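Long-range contact in L-glyceraldehyde 3-phosphate reductase (Clostridium beijerinckii, PDB 6HG6), which is an NADPH-binding aldo-keto reductase of the TIM-barrel type, an aldehyde reductase associated with furfural detoxification: residues A[168-180]-A[206-218]. Numbering follows the deposited sequence.
Sequences SNYNGETMEKAAA and NGLKRAAKENGKG. With NDP (NADPH dihydro-nicotinamide-adenine-dinucleotide phosphate), chain B; EDO (1,2-ethanediol), chain H.
Gly172 meets Gly207 and Leu208 where helix 172-180 packs against helix 208-214, two neighbouring outer helices of the TIM barrel, and the pair illustrates how a glycine lets backbones touch at one end of an interface while a long side chain, Met175, spans the wider separation farther on. Gly172 CA lies 3.8 Å from the CA of Leu208 and 3.5 Å from Gly207 C, an approach allowed by the absence of a side chain. The methyl of Ala211, one turn after Leu208, settles against the CA and O of Gly172. The axes come within 8.5 Å and run 27° apart. Met175 lies against Leu208, Ala211, Ala212 and Asn215. Its CG stands anti to the backbone N (chi1 -167°), and bends at the next two torsions lay the thioether along the facing helix: SD rests 3.8 Å from Ala212 CA, while CE touches Ala211 O and the side chain of Asn215. Leu208 crosses Met175 at about a right angle, its CD2 meeting Met175 CB at 3.9 Å; Asn192 of strand 189-195 touches both side chains from the barrel. Farther along, the CE of Lys217 brushes the methyl of Ala179, and its NZ reaches Phe189 O and a water held by Ala179 O.

Polar groups frame this apolar seam. Gly172 N donates to Asn206 O (2.9 Å), and a water links the same oxygen to Glu173 N. Asn206 OD1 takes Leu208 N in an Asx turn, and Asn171 OD1 caps its own helix through Thr174 N. Asn215 ND2 donates almost straight to Ala211 O (170°), which holds the amide flat beside Met175 CE. Glu176 and Glu214 share a water between their carboxylates, which probably eases their mutual repulsion. A direct bond and a water thus join the start of helix 172-180 to the turn before helix 208-214; beyond it, apolar packing and two waters make the links.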
ATOM      1  N   SER A 168       7.820  -5.248   3.915  1.00 18.20           N
ATOM      2  CA  SER A 168       7.751  -3.861   3.415  1.00 18.41           C
ATOM      3  C   SER A 168       9.108  -3.199   3.515  1.00 18.84           C
ATOM      4  O   SER A 168       9.828  -3.417   4.488  1.00 18.57           O
ATOM      5  CB  SER A 168       6.660  -3.088   4.144  1.00 18.24           C
ATOM      6  OG  SER A 168       6.514  -1.794   3.616  1.00 19.77           O
ATOM      7  N   ASN A 169       9.443  -2.385   2.508  1.00 19.20           N
ATOM      8  CA  ASN A 169      10.684  -1.603   2.519  1.00 20.63           C
ATOM      9  C   ASN A 169      11.919  -2.512   2.416  1.00 21.21           C
ATOM     10  O   ASN A 169      13.044  -2.021   2.734  1.00 22.77           O
ATOM     11  CB  ASN A 169      10.723  -0.687   3.743  1.00 20.79           C
ATOM     12  CG  ASN A 169       9.583   0.311   3.718  1.00 21.17           C
ATOM     13  OD1 ASN A 169       9.478   1.097   2.768  1.00 23.08           O
ATOM     14  ND2 ASN A 169       8.763   0.322   4.757  1.00 19.47           N
ATOM     15  N   TYR A 170      11.780  -3.757   1.960  1.00 20.38           N
ATOM     16  CA  TYR A 170      12.955  -4.633   1.772  1.00 21.23           C
ATOM     17  C   TYR A 170      13.635  -4.306   0.447  1.00 22.57           C
ATOM     18  O   TYR A 170      12.969  -3.834  -0.489  1.00 22.10           O
ATOM     19  CB  TYR A 170      12.557  -6.104   1.846  1.00 20.58           C
ATOM     20  CG  TYR A 170      12.530  -6.632   3.252  1.00 20.07           C
ATOM     21  CD1 TYR A 170      11.759  -6.044   4.226  1.00 19.34           C
ATOM     22  CD2 TYR A 170      13.288  -7.733   3.594  1.00 20.24           C
ATOM     23  CE1 TYR A 170      11.661  -6.602   5.495  1.00 18.50           C
ATOM     24  CE2 TYR A 170      13.291  -8.234   4.880  1.00 20.19           C
ATOM     25  CZ  TYR A 170      12.478  -7.672   5.845  1.00 19.25           C
ATOM     26  OH  TYR A 170      12.474  -8.243   7.101  1.00 18.94           O
ATOM     27  N   ASN A 171      14.957  -4.503   0.396  1.00 24.11           N
ATOM     28  CA  ASN A 171      15.692  -4.459  -0.888  1.00 25.82           C
ATOM     29  C   ASN A 171      15.615  -5.854  -1.550  1.00 26.01           C
ATOM     30  O   ASN A 171      15.086  -6.799  -0.947  1.00 25.14           O
ATOM     31  CB  ASN A 171      17.108  -3.896  -0.732  1.00 27.60           C
ATOM     32  CG  ASN A 171      17.983  -4.683   0.225  1.00 27.77           C
ATOM     33  OD1 ASN A 171      17.676  -5.819   0.566  1.00 27.64           O
ATOM     34  ND2 ASN A 171      19.120  -4.122   0.608  1.00 28.53           N
ATOM     35  N   GLY A 172      16.134  -5.999  -2.761  1.00 27.41           N
ATOM     36  CA  GLY A 172      16.069  -7.267  -3.508  1.00 28.25           C
ATOM     37  C   GLY A 172      16.841  -8.375  -2.826  1.00 29.10           C
ATOM     38  O   GLY A 172      16.294  -9.472  -2.688  1.00 28.38           O
ATOM     39  N   GLU A 173      18.062  -8.108  -2.373  1.00 31.12           N
ATOM     40  CA  GLU A 173      18.899  -9.158  -1.749  1.00 33.11           C
ATOM     41  C   GLU A 173      18.200  -9.700  -0.498  1.00 30.93           C
ATOM     42  O   GLU A 173      18.079 -10.937  -0.343  1.00 30.35           O
ATOM     43  CB  GLU A 173      20.277  -8.596  -1.442  1.00 37.75           C
ATOM     44  CG  GLU A 173      21.171  -9.606  -0.746  1.00 41.86           C
ATOM     45  CD  GLU A 173      22.641  -9.217  -0.702  1.00 46.06           C
ATOM     46  OE1 GLU A 173      23.387  -9.851   0.097  1.00 50.04           O
ATOM     47  OE2 GLU A 173      23.039  -8.300  -1.485  1.00 49.20           O
ATOM     48  N   THR A 174      17.696  -8.819   0.346  1.00 28.22           N
ATOM     49  CA  THR A 174      17.069  -9.238   1.613  1.00 26.24           C
ATOM     50  C   THR A 174      15.703  -9.885   1.344  1.00 25.06           C
ATOM     51  O   THR A 174      15.345 -10.829   2.099  1.00 23.42           O
ATOM     52  CB  THR A 174      17.039  -8.107   2.641  1.00 26.05           C
ATOM     53  OG1 THR A 174      18.304  -7.448   2.650  1.00 27.76           O
ATOM     54  CG2 THR A 174      16.734  -8.670   4.008  1.00 25.26           C
ATOM     55  N   MET A 175      14.962  -9.410   0.353  1.00 24.20           N
ATOM     56  CA  MET A 175      13.693 -10.046  -0.046  1.00 24.33           C
ATOM     57  C   MET A 175      13.972 -11.504  -0.413  1.00 25.08           C
ATOM     58  O   MET A 175      13.103 -12.340  -0.082  1.00 24.03           O
ATOM     59  CB  MET A 175      13.028  -9.374  -1.246  1.00 24.62           C
ATOM     60  CG  MET A 175      11.607  -9.824  -1.457  1.00 24.23           C
ATOM     61  SD  MET A 175      11.245 -10.182  -3.201  1.00 26.39           S
ATOM     62  CE  MET A 175      12.066 -11.756  -3.449  1.00 28.28           C
ATOM     63  N   GLU A 176      15.036 -11.773  -1.179  1.00 27.34           N
ATOM     64  CA  GLU A 176      15.418 -13.147  -1.601  1.00 29.23           C
ATOM     65  C   GLU A 176      15.644 -14.016  -0.358  1.00 28.73           C
ATOM     66  O   GLU A 176      15.175 -15.160  -0.323  1.00 27.34           O
ATOM     67  CB  GLU A 176      16.669 -13.142  -2.462  1.00 32.46           C
ATOM     68  CG  GLU A 176      16.364 -12.699  -3.886  1.00 34.43           C
ATOM     69  CD  GLU A 176      17.572 -12.490  -4.791  1.00 38.14           C
ATOM     70  OE1 GLU A 176      17.347 -12.136  -5.933  1.00 42.00           O
ATOM     71  OE2 GLU A 176      18.733 -12.645  -4.339  1.00 41.64           O
ATOM     72  N   LYS A 177      16.378 -13.494   0.611  1.00 28.29           N
ATOM     73  CA  LYS A 177      16.661 -14.250   1.852  1.00 28.34           C
ATOM     74  C   LYS A 177      15.354 -14.529   2.601  1.00 25.98           C
ATOM     75  O   LYS A 177      15.180 -15.653   3.088  1.00 24.91           O
ATOM     76  CB  LYS A 177      17.663 -13.475   2.693  1.00 30.04           C
ATOM     77  CG  LYS A 177      19.031 -13.402   2.042  1.00 33.13           C
ATOM     78  CD  LYS A 177      20.023 -12.698   2.894  1.00 35.01           C
ATOM     79  CE  LYS A 177      21.327 -12.535   2.151  1.00 38.70           C
ATOM     80  NZ  LYS A 177      22.245 -11.717   2.966  1.00 40.94           N
ATOM     81  N   ALA A 178      14.473 -13.537   2.700  1.00 23.75           N
ATOM     82  CA  ALA A 178      13.186 -13.670   3.397  1.00 22.40           C
ATOM     83  C   ALA A 178      12.358 -14.743   2.686  1.00 22.44           C
ATOM     84  O   ALA A 178      11.781 -15.614   3.388  1.00 21.09           O
ATOM     85  CB  ALA A 178      12.451 -12.355   3.416  1.00 21.65           C
ATOM     86  N   ALA A 179      12.318 -14.686   1.358  1.00 22.43           N
ATOM     87  CA  ALA A 179      11.540 -15.658   0.561  1.00 23.15           C
ATOM     88  C   ALA A 179      12.064 -17.073   0.855  1.00 23.89           C
ATOM     89  O   ALA A 179      11.236 -18.011   0.981  1.00 23.78           O
ATOM     90  CB  ALA A 179      11.635 -15.360  -0.907  1.00 23.73           C
ATOM     91  N   ALA A 180      13.384 -17.244   0.948  1.00 24.93           N
ATOM     92  CA  ALA A 180      13.980 -18.572   1.200  1.00 26.00           C
ATOM     93  C   ALA A 180      13.560 -19.072   2.588  1.00 24.94           C
ATOM     94  O   ALA A 180      13.266 -20.288   2.752  1.00 25.00           O
ATOM     95  CB  ALA A 180      15.480 -18.532   1.049  1.00 27.10           C
ATOM     96  N   ASN A 206      17.607  -1.074  -6.262  1.00 31.42           N
ATOM     97  CA  ASN A 206      18.036  -1.882  -5.087  1.00 30.81           C
ATOM     98  C   ASN A 206      17.660  -3.361  -5.280  1.00 30.21           C
ATOM     99  O   ASN A 206      17.712  -4.101  -4.318  1.00 29.12           O
ATOM    100  CB  ASN A 206      17.437  -1.335  -3.790  1.00 29.67           C
ATOM    101  CG  ASN A 206      15.956  -1.584  -3.678  1.00 27.84           C
ATOM    102  OD1 ASN A 206      15.352  -2.129  -4.600  1.00 27.74           O
ATOM    103  ND2 ASN A 206      15.372  -1.210  -2.546  1.00 26.84           N
ATOM    104  N   GLY A 207      17.239  -3.745  -6.484  1.00 30.90           N
ATOM    105  CA  GLY A 207      16.924  -5.133  -6.849  1.00 30.59           C
ATOM    106  C   GLY A 207      15.530  -5.590  -6.477  1.00 28.86           C
ATOM    107  O   GLY A 207      15.188  -6.689  -6.916  1.00 28.39           O
ATOM    108  N   LEU A 208      14.729  -4.790  -5.775  1.00 27.36           N
ATOM    109  CA  LEU A 208      13.423  -5.269  -5.260  1.00 25.73           C
ATOM    110  C   LEU A 208      12.475  -5.570  -6.414  1.00 25.91           C
ATOM    111  O   LEU A 208      11.843  -6.676  -6.405  1.00 24.87           O
ATOM    112  CB  LEU A 208      12.841  -4.287  -4.240  1.00 24.92           C
ATOM    113  CG  LEU A 208      11.567  -4.731  -3.510  1.00 23.54           C
ATOM    114  CD1 LEU A 208      10.362  -4.597  -4.429  1.00 23.50           C
ATOM    115  CD2 LEU A 208      11.685  -6.165  -2.962  1.00 22.93           C
ATOM    116  N   LYS A 209      12.318  -4.658  -7.356  1.00 26.72           N
ATOM    117  CA  LYS A 209      11.323  -4.878  -8.434  1.00 27.50           C
ATOM    118  C   LYS A 209      11.660  -6.144  -9.230  1.00 28.77           C
ATOM    119  O   LYS A 209      10.727  -6.964  -9.434  1.00 28.50           O
ATOM    120  CB  LYS A 209      11.215  -3.646  -9.311  1.00 28.31           C
ATOM    121  CG  LYS A 209       9.981  -3.580 -10.191  1.00 28.54           C
ATOM    122  CD  LYS A 209       9.969  -2.275 -10.978  1.00 29.66           C
ATOM    123  CE  LYS A 209       8.823  -2.195 -11.962  1.00 29.77           C
ATOM    124  NZ  LYS A 209       8.960  -1.112 -12.954  1.00 31.68           N
ATOM    125  N   ARG A 210      12.924  -6.342  -9.572  1.00 30.22           N
ATOM    126  CA  ARG A 210      13.378  -7.532 -10.322  1.00 32.44           C
ATOM    127  C   ARG A 210      13.288  -8.796  -9.446  1.00 30.55           C
ATOM    128  O   ARG A 210      12.876  -9.814  -9.989  1.00 30.73           O
ATOM    129  CB  ARG A 210      14.793  -7.306 -10.846  1.00 36.49           C
ATOM    130  CG  ARG A 210      15.433  -8.519 -11.510  1.00 40.55           C
ATOM    131  CD  ARG A 210      16.787  -8.081 -12.043  1.00 45.55           C
ATOM    132  NE  ARG A 210      17.785  -9.133 -12.270  1.00 50.71           N
ATOM    133  CZ  ARG A 210      18.341  -9.493 -13.442  1.00 54.73           C
ATOM    134  NH1 ARG A 210      18.010  -8.923 -14.597  1.00 57.14           N
ATOM    135  NH2 ARG A 210      19.260 -10.444 -13.449  1.00 57.61           N
ATOM    136  N   ALA A 211      13.700  -8.760  -8.180  1.00 29.05           N
ATOM    137  CA  ALA A 211      13.670  -9.948  -7.292  1.00 27.96           C
ATOM    138  C   ALA A 211      12.214 -10.376  -7.095  1.00 26.91           C
ATOM    139  O   ALA A 211      11.962 -11.572  -7.106  1.00 26.71           O
ATOM    140  CB  ALA A 211      14.352  -9.682  -5.969  1.00 27.50           C
ATOM    141  N   ALA A 212      11.286  -9.435  -6.908  1.00 25.83           N
ATOM    142  CA  ALA A 212       9.858  -9.757  -6.678  1.00 25.17           C
ATOM    143  C   ALA A 212       9.351 -10.496  -7.913  1.00 26.14           C
ATOM    144  O   ALA A 212       8.802 -11.603  -7.775  1.00 26.18           O
ATOM    145  CB  ALA A 212       9.051  -8.535  -6.380  1.00 24.51           C
ATOM    146  N   LYS A 213       9.582  -9.943  -9.105  1.00 27.74           N
ATOM    147  CA  LYS A 213       9.147 -10.583 -10.356  1.00 29.53           C
ATOM    148  C   LYS A 213       9.788 -11.979 -10.476  1.00 30.75           C
ATOM    149  O   LYS A 213       9.062 -12.928 -10.749  1.00 31.33           O
ATOM    150  CB  LYS A 213       9.526  -9.713 -11.562  1.00 31.66           C
ATOM    151  CG  LYS A 213       9.126 -10.329 -12.886  1.00 34.08           C
ATOM    152  CD  LYS A 213       9.350  -9.450 -14.080  1.00 36.90           C
ATOM    153  CE  LYS A 213       8.719 -10.061 -15.320  1.00 39.09           C
ATOM    154  NZ  LYS A 213       9.037  -9.268 -16.527  1.00 43.05           N
ATOM    155  N   GLU A 214      11.102 -12.108 -10.295  1.00 32.35           N
ATOM    156  CA  GLU A 214      11.807 -13.387 -10.511  1.00 34.08           C
ATOM    157  C   GLU A 214      11.353 -14.423  -9.471  1.00 32.27           C
ATOM    158  O   GLU A 214      11.519 -15.592  -9.768  1.00 32.49           O
ATOM    159  CB  GLU A 214      13.323 -13.201 -10.493  1.00 37.84           C
ATOM    160  CG  GLU A 214      13.841 -12.465 -11.730  1.00 41.49           C
ATOM    161  CD  GLU A 214      15.339 -12.235 -11.846  1.00 45.26           C
ATOM    162  OE1 GLU A 214      15.818 -11.864 -12.959  1.00 50.52           O
ATOM    163  OE2 GLU A 214      16.020 -12.403 -10.830  1.00 50.45           O
ATOM    164  N   ASN A 215      10.843 -14.023  -8.304  1.00 29.92           N
ATOM    165  CA  ASN A 215      10.452 -14.984  -7.227  1.00 29.27           C
ATOM    166  C   ASN A 215       8.923 -15.114  -7.111  1.00 27.54           C
ATOM    167  O   ASN A 215       8.435 -15.710  -6.128  1.00 27.07           O
ATOM    168  CB  ASN A 215      11.110 -14.623  -5.902  1.00 29.28           C
ATOM    169  CG  ASN A 215      12.608 -14.840  -5.964  1.00 32.27           C
ATOM    170  OD1 ASN A 215      13.071 -15.938  -5.643  1.00 35.25           O
ATOM    171  ND2 ASN A 215      13.368 -13.850  -6.428  1.00 30.98           N
ATOM    172  N   GLY A 216       8.189 -14.537  -8.047  1.00 26.89           N
ATOM    173  CA  GLY A 216       6.722 -14.588  -8.100  1.00 26.03           C
ATOM    174  C   GLY A 216       6.043 -13.938  -6.919  1.00 24.44           C
ATOM    175  O   GLY A 216       4.973 -14.414  -6.529  1.00 24.18           O
ATOM    176  N   LYS A 217       6.609 -12.859  -6.377  1.00 23.13           N
ATOM    177  CA  LYS A 217       6.001 -12.072  -5.291  1.00 21.34           C
ATOM    178  C   LYS A 217       5.372 -10.802  -5.855  1.00 21.36           C
ATOM    179  O   LYS A 217       5.926 -10.202  -6.808  1.00 21.39           O
ATOM    180  CB  LYS A 217       7.050 -11.693  -4.250  1.00 21.13           C
ATOM    181  CG  LYS A 217       7.911 -12.840  -3.793  1.00 21.80           C
ATOM    182  CD  LYS A 217       7.078 -13.943  -3.100  1.00 22.00           C
ATOM    183  CE  LYS A 217       7.962 -15.104  -2.687  1.00 22.76           C
ATOM    184  NZ  LYS A 217       7.182 -16.150  -2.006  1.00 22.67           N
ATOM    185  N   GLY A 218       4.230 -10.434  -5.306  1.00 20.27           N
ATOM    186  CA  GLY A 218       3.569  -9.188  -5.692  1.00 20.51           C
ATOM    187  C   GLY A 218       4.318  -7.980  -5.157  1.00 20.53           C
ATOM    188  O   GLY A 218       5.212  -8.117  -4.278  1.00 19.61           O
TER
HETATM  189  PA  NDP B 401      -0.297   9.078  -2.238  0.70 32.74           P
HETATM  190  O1A NDP B 401       1.092   9.271  -2.747  0.70 23.24           O
HETATM  191  O2A NDP B 401      -1.411   8.473  -3.031  0.70 27.82           O
HETATM  192  O5B NDP B 401      -0.818  10.441  -1.560  0.70 30.48           O
HETATM  193  C5B NDP B 401      -2.161  10.495  -1.009  0.70 32.03           C
HETATM  194  C4B NDP B 401      -2.561  11.932  -0.807  0.70 32.06           C
HETATM  195  O4B NDP B 401      -2.430  12.619  -2.079  0.70 32.09           O
HETATM  196  C3B NDP B 401      -4.005  12.193  -0.356  0.70 33.54           C
HETATM  197  O3B NDP B 401      -4.171  12.181   1.059  0.70 31.87           O
HETATM  198  C2B NDP B 401      -4.247  13.581  -0.935  0.70 34.23           C
HETATM  199  O2B NDP B 401      -3.614  14.514  -0.064  0.70 38.68           O
HETATM  200  C1B NDP B 401      -3.502  13.513  -2.262  0.70 33.78           C
HETATM  201  N9A NDP B 401      -4.273  13.024  -3.398  0.70 34.83           N
HETATM  202  C8A NDP B 401      -4.777  11.760  -3.586  0.70 35.78           C
HETATM  203  N7A NDP B 401      -5.381  11.604  -4.738  0.70 35.30           N
HETATM  204  C5A NDP B 401      -5.268  12.842  -5.354  0.70 34.90           C
HETATM  205  C6A NDP B 401      -5.706  13.323  -6.603  0.70 36.26           C
HETATM  206  N6A NDP B 401      -6.370  12.581  -7.486  0.70 36.27           N
HETATM  207  N1A NDP B 401      -5.419  14.613  -6.917  0.70 38.21           N
HETATM  208  C2A NDP B 401      -4.748  15.352  -6.022  0.70 38.31           C
HETATM  209  N3A NDP B 401      -4.281  15.005  -4.824  0.70 37.78           N
HETATM  210  C4A NDP B 401      -4.575  13.723  -4.544  0.70 37.21           C
HETATM  211  O3  NDP B 401      -0.205   8.091  -0.959  0.70 32.63           O
HETATM  212  PN  NDP B 401       0.331   8.220   0.544  0.70 33.41           P
HETATM  213  O1N NDP B 401      -0.769   8.822   1.352  0.70 33.60           O
HETATM  214  O2N NDP B 401       1.702   8.815   0.589  0.70 35.28           O
HETATM  215  O5D NDP B 401       0.461   6.658   0.923  0.70 32.55           O
HETATM  216  C5D NDP B 401      -0.643   5.785   0.569  0.70 29.31           C
HETATM  217  C4D NDP B 401      -0.646   4.592   1.495  0.70 23.55           C
HETATM  218  O4D NDP B 401       0.589   3.869   1.342  0.70 27.34           O
HETATM  219  C3D NDP B 401      -0.688   4.888   2.992  0.70 25.75           C
HETATM  220  O3D NDP B 401      -2.006   5.227   3.398  0.70 26.41           O
HETATM  221  C2D NDP B 401      -0.184   3.548   3.542  0.70 25.29           C
HETATM  222  O2D NDP B 401      -1.220   2.601   3.540  0.70 21.22           O
HETATM  223  C1D NDP B 401       0.900   3.169   2.537  0.70 27.84           C
HETATM  224  N1N NDP B 401       2.257   3.563   2.993  0.70 28.84           N
HETATM  225  C2N NDP B 401       3.161   2.594   3.355  0.70 30.28           C
HETATM  226  C3N NDP B 401       4.313   2.879   4.034  0.70 30.20           C
HETATM  227  C7N NDP B 401       5.246   1.755   4.399  0.70 30.62           C
HETATM  228  O7N NDP B 401       4.927   0.569   4.193  0.70 25.81           O
HETATM  229  N7N NDP B 401       6.401   2.094   4.972  0.70 24.74           N
HETATM  230  C4N NDP B 401       4.577   4.321   4.373  0.70 32.33           C
HETATM  231  C5N NDP B 401       3.647   5.293   3.760  0.70 31.83           C
HETATM  232  C6N NDP B 401       2.609   4.898   3.056  0.70 29.55           C
HETATM  233  P2B NDP B 401      -4.284  15.980   0.061  0.70 39.52           P
HETATM  234  O1X NDP B 401      -5.777  15.977  -0.196  0.70 39.29           O
HETATM  235  O2X NDP B 401      -3.956  16.412   1.483  0.70 41.67           O
HETATM  236  O3X NDP B 401      -3.513  16.771  -0.986  0.70 44.74           O
HETATM  237  C1  EDO H 407      18.286  -5.139 -10.401  1.00 47.96           C
HETATM  238  O1  EDO H 407      18.662  -6.412  -9.882  1.00 50.76           O
HETATM  239  C2  EDO H 407      18.834  -4.012  -9.599  1.00 46.29           C
HETATM  240  O2  EDO H 407      17.871  -3.012  -9.321  1.00 38.72           O
HETATM  241  O   HOH W   1      19.515  -5.578  -2.866  1.00 31.44           O
HETATM  242  O   HOH W   2      16.642 -10.858  -8.814  1.00 48.15           O
HETATM  243  O   HOH W   3       8.528 -17.515   0.102  1.00 22.86           O